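Local coordinates for putative immunoglobulin A1 protease (Bacteroides ovatus, PDB 3N6Z), which is of unproven function but may be an immunoglobulin A1 protease, with a fold built largely as a parallel beta-helix, at residues V177-A183 with T209-A214; G117-S121 with V140-G146. All blocks are in the same frame, centred on the assembly; numbering follows the deposited sequence. Where two conformers were deposited one is given.

Overall arrangement
Contacts 1 and 2 sit side by side on one side of the chain's centre, with their centres about 9 Å apart. They come in series along the chain: contact 2 (117-121 with 140-146) closes before contact 1 (177-183 with 209-214) opens. Strands 138-141, 176-179 and 209-212 are successive neighbours in the same sheet. Where the contacts meet, Ile178 O probably accepts a hydrogen bond from Ser142 N, and Ser180 N probably donates one to Gln145 O. Strands and the turns after them thus stack in successive coils, as in a parallel beta-helix. Contact 2 joins the loop after strand 113-114 to the turn after strand 138-141, and contact 1 joins strand 176-179 to strand 209-212.

Contact 1. Residues V177-A183 with T209-A214; sequences VIGSGAA and TVSDRA
Gly181 N donates to Asp212 OD1 at 2.8 Å in a nearly straight bond, on the syn side, 26° out of the carboxylate plane. Ala214 N reaches Asp212 OD1 at 2.9 Å from the opposite face of that plane, closing an Asx turn. The Asp212 carboxylate reaches the turn at Gly181 with its CG anti to the backbone N (chi1 -172°). Its other oxygen, OD2, is bonded to Lys219 N, so both ends of this buried group are satisfied. Gly179 has no room for a side chain, since a CB would run into Ala182 O.

On the face carrying Ile178 and Ser211, Arg213 passes obliquely over Ile178. Ile178 CG2 meets Arg213 CD at 3.5 Å, and Ile178 CD1 lies over one guanidinium face, toward its rim. In the conformer given, Arg213 NE donates to Ser211 OG at 3.2 Å, close to the guanidinium plane. On the other face, Val210 CG1 packs on Ala183 CB at 3.6 Å.

Strands 177-179 and 209-212 run parallel, 7° apart. Val177 N bonds Thr209 O, Ser211 N bonds Val177 O, Gly179 N bonds Ser211 O and Arg213 N bonds Gly179 O. Water 1 donates to Val177 O at 2.9 Å. Parallel strands paired in register, one from each of two successive coils, are characteristic of a parallel beta-helix.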
loop_
_atom_site.group_PDB
_atom_site.type_symbol
_atom_site.label_atom_id
_atom_site.label_comp_id
_atom_site.label_asym_id
_atom_site.label_seq_id
_atom_site.Cartn_x
_atom_site.Cartn_y
_atom_site.Cartn_z
ATOM N N VAL A 177 3.496 9.708 -2.783
ATOM C CA VAL A 177 4.385 9.081 -1.834
ATOM C C VAL A 177 5.809 9.439 -2.250
ATOM O O VAL A 177 6.213 9.171 -3.402
ATOM C CB VAL A 177 4.305 7.503 -1.954
ATOM C CG1 VAL A 177 5.343 6.852 -1.053
ATOM C CG2 VAL A 177 2.936 7.038 -1.721
ATOM N N ILE A 178 6.591 9.950 -1.286
ATOM C CA ILE A 178 8.022 10.166 -1.441
ATOM C C ILE A 178 8.709 9.436 -0.282
ATOM O O ILE A 178 8.498 9.769 0.881
ATOM C CB ILE A 178 8.406 11.665 -1.464
ATOM C CG1 ILE A 178 7.669 12.365 -2.577
ATOM C CG2 ILE A 178 9.960 11.804 -1.585
ATOM C CD1 ILE A 178 7.824 13.874 -2.546
ATOM N N GLY A 179 9.491 8.411 -0.587
ATOM C CA GLY A 179 10.225 7.661 0.412
ATOM C C GLY A 179 11.711 7.677 0.175
ATOM O O GLY A 179 12.194 8.243 -0.798
ATOM N N SER A 180 12.422 7.048 1.099
ATOM C CA SER A 180 13.873 6.913 0.998
ATOM C C SER A 180 14.253 5.499 1.424
ATOM O O SER A 180 14.326 5.209 2.613
ATOM C CB SER A 180 14.598 7.944 1.846
ATOM O OG SER A 180 15.999 7.895 1.574
ATOM N N GLY A 181 14.471 4.633 0.437
ATOM C CA GLY A 181 14.806 3.234 0.677
ATOM C C GLY A 181 13.696 2.270 0.336
ATOM O O GLY A 181 13.948 1.088 0.050
ATOM N N ALA A 182 12.466 2.749 0.409
ATOM C CA ALA A 182 11.325 2.060 -0.241
ATOM C C ALA A 182 10.234 3.092 -0.493
ATOM O O ALA A 182 10.118 4.075 0.246
ATOM C CB ALA A 182 10.790 0.890 0.608
ATOM N N ALA A 183 9.424 2.856 -1.505
ATOM C CA ALA A 183 8.275 3.687 -1.760
ATOM C C ALA A 183 7.240 2.852 -2.477
ATOM O O ALA A 183 7.551 2.199 -3.487
ATOM C CB ALA A 183 8.631 4.953 -2.591
ATOM N N THR A 209 1.457 9.050 -7.332
ATOM C CA THR A 209 2.843 9.153 -7.785
ATOM C C THR A 209 3.720 8.602 -6.670
ATOM O O THR A 209 3.517 8.900 -5.484
ATOM C CB THR A 209 3.290 10.549 -8.171
ATOM O OG1 THR A 209 3.189 11.393 -7.023
ATOM C CG2 THR A 209 2.429 11.074 -9.309
ATOM N N VAL A 210 4.676 7.758 -7.042
ATOM C CA VAL A 210 5.489 7.022 -6.078
ATOM C C VAL A 210 6.955 7.260 -6.428
ATOM O O VAL A 210 7.383 6.946 -7.539
ATOM C CB VAL A 210 5.179 5.501 -6.122
ATOM C CG1 VAL A 210 6.072 4.730 -5.172
ATOM C CG2 VAL A 210 3.681 5.236 -5.788
ATOM N N SER A 211 7.740 7.785 -5.479
ATOM C CA SER A 211 9.130 8.131 -5.725
ATOM C C SER A 211 9.993 7.668 -4.563
ATOM O O SER A 211 9.710 8.009 -3.402
ATOM C CB SER A 211 9.260 9.647 -5.924
ATOM O OG SER A 211 10.612 10.052 -5.940
ATOM N N ASP A 212 11.051 6.915 -4.880
ATOM C CA ASP A 212 12.070 6.584 -3.894
ATOM C C ASP A 212 13.306 7.452 -4.203
ATOM O O ASP A 212 13.994 7.237 -5.193
ATOM C CB ASP A 212 12.434 5.107 -3.867
ATOM C CG ASP A 212 13.336 4.759 -2.715
ATOM O OD1 ASP A 212 14.047 5.635 -2.185
ATOM O OD2 ASP A 212 13.374 3.572 -2.343
ATOM N N ARG A 213 13.547 8.423 -3.326
ATOM C CA ARG A 213 14.623 9.404 -3.512
ATOM C C ARG A 213 15.915 9.015 -2.832
ATOM O O ARG A 213 16.846 9.839 -2.799
ATOM C CB ARG A 213 14.156 10.802 -3.084
ATOM C CG ARG A 213 13.105 11.281 -4.021
ATOM C CD ARG A 213 12.585 12.669 -3.805
ATOM N NE ARG A 213 11.482 12.856 -4.753
ATOM C CZ ARG A 213 10.747 13.952 -4.878
ATOM N NH1 ARG A 213 10.964 15.016 -4.098
ATOM N NH2 ARG A 213 9.772 13.969 -5.787
ATOM N N ALA A 214 16.048 7.770 -2.362
ATOM C CA ALA A 214 17.339 7.309 -1.806
ATOM C C ALA A 214 18.462 7.524 -2.815
ATOM O O ALA A 214 18.310 7.279 -4.025
ATOM C CB ALA A 214 17.271 5.825 -1.414
HETATM O O HOH W 1 5.969 10.997 -5.652
#

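Contact 2. Residues G117-S121 with V140-G146; sequences GDYPS and VSSARQG. With SO4 (sulfate ion), chain B.
Ser142 OG accepts two backbone N-H groups, while Ser142 CB rests 4.1 Å from Pro120 CG. Arg144 N donates to Ser142 OG at 3.0 Å and Gln145 N donates to Ser142 OG at 2.8 Å. This ST motif fixes the turn that presents Gln145 to the loop 117-121.

The Gln145 amide then does two jobs. Gln145 OE1 accepts Tyr119 N at 2.8 Å, with the donor tilted 33° from the carbonyl plane. Gln145 NE2 sits over the centre of one face of the Tyr119 ring, 3.5 Å above the plane. Amide and ring are stacked, their planes 24° apart. Gln145 reaches this far because its chain is extended beyond CG (chi2 178°). Gly146 O meets the ring at its edge, in plane, 3.6 Å from Tyr119 CD1. A leucine in place of Tyr119 would probably leave the Gln145 amide without its flat partner and freer to turn.

Pro120 fills the next position, with Pro120 CG lying 3.5 Å from Ser141 O. Ser121 OG donates to Tyr119 O and also bonds Gly124 N, which ties down the bend of the loop. At the far side of the turn, Arg144 NE and NH2 bond a sulfate, probably from the crystallisation liquor.

Outside the segments, Ile147 touches Pro120, Val140 and Ser142. Here the loop between strands 113-114 and 125-131 packs against the turn after strand 138-141, as corners of successive coils do in a parallel beta-helix.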
loop_
_atom_site.group_PDB
_atom_site.type_symbol
_atom_site.label_atom_id
_atom_site.label_comp_id
_atom_site.label_asym_id
_atom_site.label_seq_id
_atom_site.Cartn_x
_atom_site.Cartn_y
_atom_site.Cartn_z
ATOM N N GLY A 117 7.638 12.046 12.014
ATOM C CA GLY A 117 7.602 10.868 12.890
ATOM C C GLY A 117 8.126 9.636 12.205
ATOM O O GLY A 117 8.591 9.677 11.072
ATOM N N ASP A 118 8.075 8.524 12.924
ATOM C CA ASP A 118 8.523 7.258 12.378
ATOM C C ASP A 118 7.515 6.722 11.370
ATOM O O ASP A 118 6.315 6.711 11.636
ATOM C CB ASP A 118 8.711 6.224 13.485
ATOM C CG ASP A 118 9.915 6.492 14.338
ATOM O OD1 ASP A 118 10.771 7.273 13.909
ATOM O OD2 ASP A 118 10.025 5.884 15.413
ATOM N N TYR A 119 8.016 6.239 10.244
ATOM C CA TYR A 119 7.211 5.649 9.171
ATOM C C TYR A 119 5.979 6.473 8.823
ATOM O O TYR A 119 4.841 6.013 8.955
ATOM C CB TYR A 119 6.851 4.191 9.501
ATOM C CG TYR A 119 8.031 3.301 9.560
ATOM C CD1 TYR A 119 8.736 2.989 8.395
ATOM C CD2 TYR A 119 8.472 2.765 10.750
ATOM C CE1 TYR A 119 9.855 2.171 8.427
ATOM C CE2 TYR A 119 9.617 1.954 10.795
ATOM C CZ TYR A 119 10.288 1.646 9.636
ATOM O OH TYR A 119 11.402 0.840 9.682
ATOM N N PRO A 120 6.201 7.692 8.306
ATOM C CA PRO A 120 5.064 8.518 7.896
ATOM C C PRO A 120 4.150 7.778 6.909
ATOM O O PRO A 120 4.605 7.309 5.869
ATOM C CB PRO A 120 5.722 9.740 7.245
ATOM C CG PRO A 120 7.107 9.769 7.729
ATOM C CD PRO A 120 7.493 8.373 8.090
ATOM N N SER A 121 2.874 7.709 7.261
ATOM C CA SER A 121 1.864 6.868 6.685
ATOM C C SER A 121 0.691 6.842 7.663
ATOM O O SER A 121 0.776 7.376 8.777
ATOM C CB SER A 121 2.365 5.424 6.487
ATOM O OG SER A 121 2.657 4.796 7.719
ATOM N N VAL A 140 2.269 11.623 1.571
ATOM C CA VAL A 140 3.170 11.125 2.622
ATOM C C VAL A 140 4.597 11.255 2.118
ATOM O O VAL A 140 4.901 10.989 0.947
ATOM C CB VAL A 140 2.879 9.666 3.109
ATOM C CG1 VAL A 140 1.459 9.595 3.691
ATOM C CG2 VAL A 140 3.117 8.633 1.988
ATOM N N SER A 141 5.500 11.651 3.013
ATOM C CA SER A 141 6.885 11.909 2.632
ATOM C C SER A 141 7.850 11.552 3.754
ATOM O O SER A 141 7.558 11.819 4.913
ATOM C CB SER A 141 7.053 13.383 2.246
ATOM O OG SER A 141 8.353 13.622 1.755
ATOM N N SER A 142 8.994 10.998 3.371
ATOM C CA SER A 142 10.115 10.772 4.292
ATOM C C SER A 142 11.413 10.920 3.540
ATOM O O SER A 142 11.516 10.446 2.416
ATOM C CB SER A 142 10.046 9.366 4.897
ATOM O OG SER A 142 11.219 9.104 5.653
ATOM N N ALA A 143 12.392 11.589 4.155
ATOM C CA ALA A 143 13.771 11.672 3.630
ATOM C C ALA A 143 14.650 10.554 4.138
ATOM O O ALA A 143 15.805 10.471 3.756
ATOM C CB ALA A 143 14.410 13.018 4.021
ATOM N N ARG A 144 14.123 9.709 5.007
ATOM C CA ARG A 144 14.922 8.716 5.742
ATOM C C ARG A 144 14.449 7.266 5.701
ATOM O O ARG A 144 15.252 6.352 5.915
ATOM C CB ARG A 144 14.998 9.126 7.227
ATOM C CG ARG A 144 15.338 10.584 7.464
ATOM C CD ARG A 144 16.732 10.969 6.998
ATOM N NE ARG A 144 16.855 12.422 7.172
ATOM C CZ ARG A 144 17.568 13.244 6.398
ATOM N NH1 ARG A 144 18.305 12.785 5.376
ATOM N NH2 ARG A 144 17.548 14.551 6.665
ATOM N N GLN A 145 13.150 7.045 5.471
ATOM C CA GLN A 145 12.538 5.724 5.626
ATOM C C GLN A 145 11.703 5.349 4.417
ATOM O O GLN A 145 11.250 6.204 3.639
ATOM C CB GLN A 145 11.672 5.644 6.879
ATOM C CG GLN A 145 12.454 5.861 8.162
ATOM C CD GLN A 145 11.563 5.816 9.366
ATOM O OE1 GLN A 145 10.651 6.628 9.490
ATOM N NE2 GLN A 145 11.789 4.852 10.247
ATOM N N GLY A 146 11.501 4.045 4.291
ATOM C CA GLY A 146 10.653 3.485 3.255
ATOM C C GLY A 146 9.202 3.472 3.680
ATOM O O GLY A 146 8.866 2.974 4.774
HETATM S S SO4 B . 15.967 14.965 10.111
HETATM O O1 SO4 B . 16.692 14.408 11.275
HETATM O O2 SO4 B . 16.899 15.860 9.403
HETATM O O3 SO4 B . 15.522 13.894 9.190
HETATM O O4 SO4 B . 14.812 15.724 10.616
#